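Local coordinates for (R)-specific enoyl-CoA hydratase (Pseudomonas aeruginosa, PDB 5CPG), which probably catalyses the reversible, (R)-specific hydration of trans-2-enoyl-CoA to (R)-3-hydroxyacyl-CoA, as a dimeric hotdog-fold hydratase of the MaoC family, at residues E18-I23 against D98-L103; V114-R119 against A133-P138; Q4-A9 against T73-P78. All blocks are in the same frame, centred on the assembly; numbering follows the deposited sequence.

Contact 1: E18-I23 against D98-L103; sequences EYTSSI and DLKVEL
With CG of Glu-18 beside its own backbone N (chi1 -66°) and the chain extended beyond it, the carboxylate is laid against the aliphatic part of Lys-100. The lysine is bent at chi3, and it is the methylene CD that meets Glu-18 CD, at 3.7 Å. The charged ends stay further apart, Glu-18 OE2 lying 4.5 Å from Lys-100 NZ, so any attraction between them would act over a longer range than a salt bridge. On the same face Thr-20 turns its methyl, not its hydroxyl, to the lysine, with CG2 4.0 Å from Lys-100 CB.

Strands 16-22 and 98-109 run antiparallel here as neighbours in the curved sheet of the hotdog fold, 16-22 being one of the two outermost strands within the chain. Tyr-19 with Val-101 and Ser-21 with Leu-99 are the hydrogen-bonded pairs. Leu-99 N reaches Ser-21 O at 2.8 Å in a nearly straight bond (173°), whereas the bond from Tyr-19 N to Val-101 O is weak, bent to 135°.

The other face, carrying Tyr-19, Ser-21, Leu-99 and Val-101, is largely apolar. CB of Tyr-19 packs on CB of Val-101 at 4.1 Å, while its ring leads away toward helix 62-73 and its OH hydrogen-bonds Ser-35 O of the second subunit. Past the strand end, the side chains of Ile-23 and Leu-99 cross at a slant, CD1 to CD1 at 3.7 Å.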
loop_
_atom_site.group_PDB
_atom_site.type_symbol
_atom_site.label_atom_id
_atom_site.label_comp_id
_atom_site.label_asym_id
_atom_site.label_seq_id
_atom_site.Cartn_x
_atom_site.Cartn_y
_atom_site.Cartn_z
ATOM N N GLU A 18 -11.663 0.181 -14.578
ATOM C CA GLU A 18 -10.565 -0.758 -14.489
ATOM C C GLU A 18 -9.223 -0.043 -14.580
ATOM O O GLU A 18 -9.144 1.073 -15.086
ATOM C CB GLU A 18 -10.647 -1.800 -15.613
ATOM C CG GLU A 18 -11.845 -2.727 -15.534
ATOM C CD GLU A 18 -11.888 -3.687 -16.729
ATOM O OE1 GLU A 18 -11.075 -3.497 -17.669
ATOM O OE2 GLU A 18 -12.718 -4.621 -16.714
ATOM N N TYR A 19 -8.175 -0.701 -14.082
ATOM C CA TYR A 19 -6.851 -0.069 -13.971
ATOM C C TYR A 19 -5.907 -1.231 -13.999
ATOM O O TYR A 19 -6.062 -2.152 -13.204
ATOM C CB TYR A 19 -6.752 0.726 -12.660
ATOM C CG TYR A 19 -5.442 1.451 -12.431
ATOM C CD1 TYR A 19 -5.143 2.606 -13.125
ATOM C CD2 TYR A 19 -4.522 0.977 -11.490
ATOM C CE1 TYR A 19 -3.941 3.288 -12.917
ATOM C CE2 TYR A 19 -3.320 1.654 -11.259
ATOM C CZ TYR A 19 -3.039 2.790 -11.970
ATOM O OH TYR A 19 -1.845 3.417 -11.728
ATOM N N THR A 20 -4.961 -1.257 -14.938
ATOM C CA THR A 20 -4.197 -2.480 -15.111
ATOM C C THR A 20 -2.712 -2.199 -14.927
ATOM O O THR A 20 -2.251 -1.087 -15.181
ATOM C CB THR A 20 -4.383 -3.089 -16.496
ATOM O OG1 THR A 20 -4.004 -2.086 -17.453
ATOM C CG2 THR A 20 -5.797 -3.589 -16.711
ATOM N N SER A 21 -1.968 -3.216 -14.511
ATOM C CA SER A 21 -0.547 -3.028 -14.271
ATOM C C SER A 21 0.192 -4.345 -14.447
ATOM O O SER A 21 -0.261 -5.391 -14.020
ATOM C CB SER A 21 -0.298 -2.473 -12.872
ATOM O OG SER A 21 1.087 -2.237 -12.665
ATOM N N SER A 22 1.356 -4.295 -15.090
ATOM C CA SER A 22 2.138 -5.504 -15.204
ATOM C C SER A 22 3.016 -5.626 -13.965
ATOM O O SER A 22 3.403 -4.624 -13.409
ATOM C CB SER A 22 2.998 -5.449 -16.461
ATOM O OG SER A 22 3.752 -4.242 -16.446
ATOM N N ILE A 23 3.309 -6.842 -13.533
ATOM C CA ILE A 23 4.194 -7.053 -12.389
ATOM C C ILE A 23 5.616 -7.384 -12.861
ATOM O O ILE A 23 5.978 -8.535 -13.088
ATOM C CB ILE A 23 3.689 -8.179 -11.485
ATOM C CG1 ILE A 23 2.210 -7.933 -11.153
ATOM C CG2 ILE A 23 4.508 -8.214 -10.201
ATOM C CD1 ILE A 23 1.966 -6.617 -10.508
ATOM N N ASP A 98 0.051 -10.208 -14.554
ATOM C CA ASP A 98 -0.515 -8.903 -14.923
ATOM C C ASP A 98 -1.762 -8.740 -14.092
ATOM O O ASP A 98 -2.548 -9.665 -14.026
ATOM C CB ASP A 98 -0.892 -8.816 -16.402
ATOM C CG ASP A 98 0.305 -8.655 -17.304
ATOM O OD1 ASP A 98 0.836 -7.522 -17.386
ATOM O OD2 ASP A 98 0.677 -9.649 -17.968
ATOM N N LEU A 99 -1.937 -7.586 -13.484
ATOM C CA LEU A 99 -3.092 -7.421 -12.603
ATOM C C LEU A 99 -4.078 -6.437 -13.190
ATOM O O LEU A 99 -3.717 -5.462 -13.827
ATOM C CB LEU A 99 -2.650 -6.936 -11.211
ATOM C CG LEU A 99 -1.675 -7.841 -10.506
ATOM C CD1 LEU A 99 -1.367 -7.246 -9.120
ATOM C CD2 LEU A 99 -2.239 -9.246 -10.379
ATOM N N LYS A 100 -5.354 -6.693 -12.918
ATOM C CA LYS A 100 -6.409 -5.767 -13.261
ATOM C C LYS A 100 -7.183 -5.398 -12.003
ATOM O O LYS A 100 -7.717 -6.297 -11.332
ATOM C CB LYS A 100 -7.355 -6.395 -14.298
ATOM C CG LYS A 100 -8.581 -5.555 -14.587
ATOM C CD LYS A 100 -9.509 -6.291 -15.535
ATOM C CE LYS A 100 -9.769 -7.726 -15.013
ATOM N NZ LYS A 100 -10.682 -8.557 -15.882
ATOM N N VAL A 101 -7.160 -4.122 -11.655
ATOM C CA VAL A 101 -7.989 -3.600 -10.582
ATOM C C VAL A 101 -9.365 -3.302 -11.147
ATOM O O VAL A 101 -9.489 -2.638 -12.195
ATOM C CB VAL A 101 -7.415 -2.313 -9.962
ATOM C CG1 VAL A 101 -8.414 -1.718 -8.994
ATOM C CG2 VAL A 101 -6.070 -2.613 -9.281
ATOM N N GLU A 102 -10.377 -3.842 -10.493
ATOM C CA GLU A 102 -11.758 -3.517 -10.845
ATOM C C GLU A 102 -12.396 -2.734 -9.705
ATOM O O GLU A 102 -12.413 -3.214 -8.581
ATOM C CB GLU A 102 -12.567 -4.778 -11.126
ATOM C CG GLU A 102 -13.993 -4.381 -11.563
ATOM C CD GLU A 102 -15.003 -5.522 -11.603
ATOM O OE1 GLU A 102 -15.136 -6.287 -10.621
ATOM O OE2 GLU A 102 -15.686 -5.633 -12.641
ATOM N N LEU A 103 -12.893 -1.554 -10.008
ATOM C CA LEU A 103 -13.588 -0.737 -9.007
ATOM C C LEU A 103 -15.061 -0.827 -9.297
ATOM O O LEU A 103 -15.460 -0.828 -10.456
ATOM C CB LEU A 103 -13.151 0.726 -9.063
ATOM C CG LEU A 103 -11.661 1.000 -8.864
ATOM C CD1 LEU A 103 -11.429 2.501 -8.939
ATOM C CD2 LEU A 103 -11.222 0.408 -7.515
#

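Contact 2: V114-R119 against A133-P138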
loop_
_atom_site.group_PDB
_atom_site.type_symbol
_atom_site.label_atom_id
_atom_site.label_comp_id
_atom_site.label_asym_id
_atom_site.label_seq_id
_atom_site.Cartn_x
_atom_site.Cartn_y
_atom_site.Cartn_z
ATOM N N VAL A 114 -18.684 7.564 -0.515
ATOM C CA VAL A 114 -18.938 6.446 -1.422
ATOM C C VAL A 114 -18.252 5.215 -0.887
ATOM O O VAL A 114 -17.152 5.315 -0.333
ATOM C CB VAL A 114 -18.443 6.772 -2.838
ATOM C CG1 VAL A 114 -18.578 5.587 -3.780
ATOM C CG2 VAL A 114 -19.187 7.966 -3.426
ATOM N N ARG A 115 -18.943 4.071 -0.937
ATOM C CA ARG A 115 -18.341 2.779 -0.675
ATOM C C ARG A 115 -18.055 2.115 -2.024
ATOM O O ARG A 115 -18.939 2.017 -2.866
ATOM C CB ARG A 115 -19.275 1.918 0.206
ATOM C CG ARG A 115 -18.802 0.522 0.451
ATOM C CD ARG A 115 -19.589 -0.211 1.540
ATOM N NE ARG A 115 -19.308 0.386 2.839
ATOM C CZ ARG A 115 -20.184 1.096 3.543
ATOM N NH1 ARG A 115 -19.822 1.611 4.713
ATOM N NH2 ARG A 115 -21.420 1.277 3.082
ATOM N N MET A 116 -16.798 1.728 -2.244
ATOM C CA MET A 116 -16.310 1.280 -3.544
ATOM C C MET A 116 -15.795 -0.114 -3.374
ATOM O O MET A 116 -14.978 -0.366 -2.458
ATOM C CB MET A 116 -15.188 2.206 -4.056
ATOM C CG MET A 116 -14.736 1.906 -5.453
ATOM S SD MET A 116 -15.762 2.715 -6.714
ATOM C CE MET A 116 -15.724 4.357 -6.030
ATOM N N ALA A 117 -16.277 -1.056 -4.189
ATOM C CA ALA A 117 -15.679 -2.379 -4.156
ATOM C C ALA A 117 -14.316 -2.278 -4.859
ATOM O O ALA A 117 -14.202 -1.541 -5.830
ATOM C CB ALA A 117 -16.559 -3.400 -4.859
ATOM N N THR A 118 -13.296 -2.966 -4.349
ATOM C CA THR A 118 -11.944 -2.852 -4.912
ATOM C C THR A 118 -11.384 -4.254 -5.074
ATOM O O THR A 118 -10.902 -4.847 -4.127
ATOM C CB THR A 118 -11.012 -1.980 -4.019
ATOM O OG1 THR A 118 -10.917 -2.580 -2.723
ATOM C CG2 THR A 118 -11.584 -0.572 -3.849
ATOM N N ARG A 119 -11.503 -4.831 -6.275
ATOM C CA ARG A 119 -11.098 -6.208 -6.509
ATOM C C ARG A 119 -9.884 -6.217 -7.422
ATOM O O ARG A 119 -9.762 -5.319 -8.265
ATOM C CB ARG A 119 -12.235 -7.014 -7.168
ATOM C CG ARG A 119 -13.589 -6.861 -6.425
ATOM C CD ARG A 119 -14.774 -7.265 -7.314
ATOM N NE ARG A 119 -16.062 -6.961 -6.643
ATOM C CZ ARG A 119 -17.049 -6.232 -7.165
ATOM N NH1 ARG A 119 -16.974 -5.740 -8.397
ATOM N NH2 ARG A 119 -18.157 -6.037 -6.459
ATOM N N ALA A 133 -13.335 0.148 -0.315
ATOM C CA ALA A 133 -12.817 1.447 0.094
ATOM C C ALA A 133 -13.950 2.350 0.570
ATOM O O ALA A 133 -15.073 2.255 0.063
ATOM C CB ALA A 133 -12.106 2.112 -1.075
ATOM N N GLU A 134 -13.660 3.248 1.504
ATOM C CA GLU A 134 -14.590 4.314 1.834
ATOM C C GLU A 134 -13.869 5.593 1.419
ATOM O O GLU A 134 -12.698 5.801 1.768
ATOM C CB GLU A 134 -14.959 4.335 3.333
ATOM C CG GLU A 134 -15.995 5.457 3.689
ATOM C CD GLU A 134 -16.204 5.648 5.223
ATOM O OE1 GLU A 134 -15.726 4.813 6.041
ATOM O OE2 GLU A 134 -16.845 6.645 5.623
ATOM N N ILE A 135 -14.539 6.401 0.618
ATOM C CA ILE A 135 -13.966 7.657 0.138
ATOM C C ILE A 135 -14.968 8.794 0.265
ATOM O O ILE A 135 -16.166 8.574 0.399
ATOM C CB ILE A 135 -13.524 7.526 -1.349
ATOM C CG1 ILE A 135 -14.754 7.184 -2.197
ATOM C CG2 ILE A 135 -12.392 6.450 -1.457
ATOM C CD1 ILE A 135 -14.498 7.072 -3.715
ATOM N N MET A 136 -14.459 10.022 0.194
ATOM C CA MET A 136 -15.301 11.183 -0.082
ATOM C C MET A 136 -15.068 11.576 -1.523
ATOM O O MET A 136 -13.953 11.933 -1.922
ATOM C CB MET A 136 -14.974 12.339 0.880
ATOM C CG MET A 136 -15.882 13.549 0.659
ATOM S SD MET A 136 -15.607 14.765 1.951
ATOM C CE MET A 136 -15.656 13.683 3.354
ATOM N N ALA A 137 -16.118 11.482 -2.335
ATOM C CA ALA A 137 -15.945 11.753 -3.749
ATOM C C ALA A 137 -15.899 13.256 -3.957
ATOM O O ALA A 137 -16.352 14.014 -3.091
ATOM C CB ALA A 137 -17.113 11.114 -4.565
ATOM N N PRO A 138 -15.366 13.694 -5.101
ATOM C CA PRO A 138 -15.214 15.125 -5.372
ATOM C C PRO A 138 -16.581 15.777 -5.511
ATOM O O PRO A 138 -17.470 15.150 -6.073
ATOM C CB PRO A 138 -14.462 15.166 -6.711
ATOM C CG PRO A 138 -13.873 13.817 -6.882
ATOM C CD PRO A 138 -14.795 12.864 -6.177
#
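Val-114 and Ile-135 meet through the CB of the valine and the ethyl arm of the isoleucine, and through both backbone hydrogen bonds of the pair. In Ile-135, CG1 stands between the backbone N and the carbonyl carbon (chi1 60°), which carries the ethyl arm across to the neighbouring strand: CG1 lies 3.8 Å from Val-114 CB, and CD1 goes on to the methyl CE of Met-116, also at 3.8 Å. Met-116 arrives at this point by bending at chi2 and chi3, its thioether end crossing the isoleucine at a slant. Beyond the end of the strand Ala-137 CB fills in against Val-114 CG2 at 3.9 Å. At the other end Thr-118 offers its methyl, CG2, to Ala-133 CB at 3.9 Å, while its hydroxyl OG1 is hydrogen-bonded to Gln-85. This close-packed face is buried, with Ile-71 of helix 62-73 touching Thr-118, Ala-133 and Ile-135.

Arg-115 and Glu-134, a non-hydrogen-bonded pair, occupy the opposite, partly exposed face and are joined far more loosely. Arg-115 NH1 and Glu-134 OE1 are 5.4 Å apart, and each charge is matched by another residue: the arginine forms a salt bridge with Glu-107, the glutamate one with Arg-113. A bound glycerol, probably from the crystallisation liquor, accepts a hydrogen bond from Arg-115 NE.

Between the two faces the backbones keep regular antiparallel pairing. Met-116 O takes the bond from Ala-133 N at 2.7 Å, the donor lying in the carbonyl plane. The short axes nevertheless make 140°, a strong twist within the beta hairpin of strands 113-121 and 127-136, part of the hotdog-fold sheet whose concave side wraps the central helix 62-73.

Contact 3: Q4-A9 against T73-P78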
loop_
_atom_site.group_PDB
_atom_site.type_symbol
_atom_site.label_atom_id
_atom_site.label_comp_id
_atom_site.label_asym_id
_atom_site.label_seq_id
_atom_site.Cartn_x
_atom_site.Cartn_y
_atom_site.Cartn_z
ATOM N N GLN A 4 -9.970 13.681 -16.165
ATOM C CA GLN A 4 -11.194 14.284 -15.620
ATOM C C GLN A 4 -11.765 13.387 -14.544
ATOM O O GLN A 4 -11.745 12.152 -14.689
ATOM C CB GLN A 4 -12.255 14.509 -16.703
ATOM C CG GLN A 4 -11.869 15.565 -17.730
ATOM C CD GLN A 4 -13.026 15.969 -18.640
ATOM O OE1 GLN A 4 -14.158 15.499 -18.483
ATOM N NE2 GLN A 4 -12.744 16.857 -19.591
ATOM N N ASN A 5 -12.250 13.987 -13.458
ATOM C CA ASN A 5 -12.880 13.172 -12.426
ATOM C C ASN A 5 -14.342 12.909 -12.732
ATOM O O ASN A 5 -14.889 13.365 -13.741
ATOM C CB ASN A 5 -12.733 13.808 -11.047
ATOM C CG ASN A 5 -13.466 15.127 -10.899
ATOM O OD1 ASN A 5 -14.126 15.613 -11.820
ATOM N ND2 ASN A 5 -13.356 15.713 -9.718
ATOM N N ILE A 6 -14.933 12.095 -11.881
ATOM C CA ILE A 6 -16.368 11.838 -11.860
ATOM C C ILE A 6 -16.888 12.260 -10.479
ATOM O O ILE A 6 -16.740 11.519 -9.487
ATOM C CB ILE A 6 -16.686 10.363 -12.126
ATOM C CG1 ILE A 6 -15.919 9.820 -13.340
ATOM C CG2 ILE A 6 -18.209 10.124 -12.253
ATOM C CD1 ILE A 6 -16.250 10.497 -14.639
ATOM N N PRO A 7 -17.490 13.457 -10.397
ATOM C CA PRO A 7 -17.975 13.992 -9.122
ATOM C C PRO A 7 -19.114 13.170 -8.557
ATOM O O PRO A 7 -19.716 12.378 -9.276
ATOM C CB PRO A 7 -18.466 15.406 -9.483
ATOM C CG PRO A 7 -17.871 15.693 -10.829
ATOM C CD PRO A 7 -17.764 14.380 -11.514
ATOM N N TYR A 8 -19.392 13.372 -7.268
ATOM C CA TYR A 8 -20.408 12.617 -6.550
ATOM C C TYR A 8 -21.768 12.551 -7.277
ATOM O O TYR A 8 -22.352 11.485 -7.378
ATOM C CB TYR A 8 -20.585 13.230 -5.161
ATOM C CG TYR A 8 -21.545 12.502 -4.248
ATOM C CD1 TYR A 8 -21.153 11.380 -3.522
ATOM C CD2 TYR A 8 -22.842 12.963 -4.082
ATOM C CE1 TYR A 8 -22.034 10.735 -2.648
ATOM C CE2 TYR A 8 -23.724 12.323 -3.231
ATOM C CZ TYR A 8 -23.326 11.220 -2.525
ATOM O OH TYR A 8 -24.210 10.606 -1.676
ATOM N N ALA A 9 -22.216 13.669 -7.821
ATOM C CA ALA A 9 -23.522 13.702 -8.483
ATOM C C ALA A 9 -23.569 12.810 -9.723
ATOM O O ALA A 9 -24.611 12.246 -10.041
ATOM C CB ALA A 9 -23.876 15.116 -8.854
ATOM N N THR A 73 -6.981 8.167 -9.637
ATOM C CA THR A 73 -6.767 8.658 -11.012
ATOM C C THR A 73 -7.854 8.268 -11.996
ATOM O O THR A 73 -7.895 8.859 -13.102
ATOM C CB THR A 73 -5.393 8.205 -11.607
ATOM O OG1 THR A 73 -5.338 6.790 -11.806
ATOM C CG2 THR A 73 -4.238 8.615 -10.662
ATOM N N VAL A 74 -8.712 7.317 -11.636
ATOM C CA VAL A 74 -9.709 6.821 -12.613
ATOM C C VAL A 74 -11.126 7.012 -12.081
ATOM O O VAL A 74 -11.897 7.723 -12.706
ATOM C CB VAL A 74 -9.504 5.345 -12.981
ATOM C CG1 VAL A 74 -10.540 4.920 -14.020
ATOM C CG2 VAL A 74 -8.103 5.127 -13.548
ATOM N N LEU A 75 -11.460 6.409 -10.928
ATOM C CA LEU A 75 -12.835 6.515 -10.415
ATOM C C LEU A 75 -12.881 6.580 -8.876
ATOM O O LEU A 75 -12.551 5.596 -8.205
ATOM C CB LEU A 75 -13.660 5.331 -10.913
ATOM C CG LEU A 75 -15.148 5.276 -10.528
ATOM C CD1 LEU A 75 -15.933 6.311 -11.330
ATOM C CD2 LEU A 75 -15.819 3.873 -10.643
ATOM N N PRO A 76 -13.330 7.712 -8.326
ATOM C CA PRO A 76 -13.800 8.922 -9.033
ATOM C C PRO A 76 -12.704 9.809 -9.599
ATOM O O PRO A 76 -12.991 10.725 -10.347
ATOM C CB PRO A 76 -14.595 9.691 -7.944
ATOM C CG PRO A 76 -14.747 8.720 -6.811
ATOM C CD PRO A 76 -13.529 7.855 -6.875
ATOM N N GLY A 77 -11.449 9.580 -9.227
ATOM C CA GLY A 77 -10.375 10.356 -9.810
ATOM C C GLY A 77 -9.999 11.586 -9.026
ATOM O O GLY A 77 -10.236 11.675 -7.817
ATOM N N PRO A 78 -9.389 12.578 -9.698
ATOM C CA PRO A 78 -8.889 13.747 -8.953
ATOM C C PRO A 78 -9.903 14.447 -8.037
ATOM O O PRO A 78 -11.039 14.652 -8.433
ATOM C CB PRO A 78 -8.428 14.683 -10.071
ATOM C CG PRO A 78 -7.979 13.760 -11.131
ATOM C CD PRO A 78 -8.924 12.576 -11.099
HETATM O O HOH W 1 -11.399 9.475 -14.681
#
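Asn-5 and Ile-6 bind the turn around Pro-76 to Pro-78, joining the N-terminal segment to the loop between the central helix of the hotdog fold, 62-73, and sheet strand 81-89. The segments meet without regular secondary structure, and a cis peptide bond before Pro-76 bends the second of them.

Direct hydrogen bonds come first. Ile-6 N donates to Pro-76 O at 2.8 Å, with the donor in the carbonyl plane and the bond close to straight (165°). Asn-5 adds a side-chain bond: its ND2 donates to Pro-78 O at 2.9 Å, with that oxygen tilted 19° from the amide plane. CG of Asn-5 sits between the backbone N and the carbonyl carbon (chi1 65°), a rotation that places the amide beside the turn. Its other bonds keep the amide from turning freely, since OD1 accepts from Leu-142 N and ND2 also donates to Glu-140 O, making this one side chain a junction of three chain segments.

Apolar contact is smaller. Ile-6 CG1 rests on Leu-75 CD1 at 4.0 Å, the two side chains crossing, and the ring carbon CD of Pro-78 approaches Asn-5 CB at the same 4.0 Å.

Close contacts around carbonyl oxygens form a further group. Asn-5 CB lies 3.2 Å from Pro-76 O, next to where the Gly-77 backbone runs close past Asn-5. Pro-76 CB is likewise 3.2 Å from Ile-6 O, a buried carbonyl oxygen that has no hydrogen-bonding partner in the model.

Water-mediated bonding completes the contact: a single water donates both to Gln-4 O and to Val-74 O, each 2.7 Å from the water oxygen.

Along the chain contact 3 opens first; its segments alternate with those of contact 1, and contact 2 follows both. Contacts 1 and 2 belong to the same five-stranded antiparallel sheet, their centres about 17 Å apart, with strands 98-109 and 113-121 as neighbours and the salt bridge from Glu-102 OE1 to Arg-119 NH1 (2.9 Å) between them. Contact 3 lies about 11 Å from contact 2 and about 18 Å from contact 1, centre to centre. Its loop 73-78 touches both: Leu-75 meets Leu-103, Val-74 meets Tyr-19, and Pro-76 meets Ile-135. The N-terminal segment and the loop after helix 62-73 thus pack against the hotdog sheet, Tyr-8 N probably hydrogen-bonding Pro-138 O.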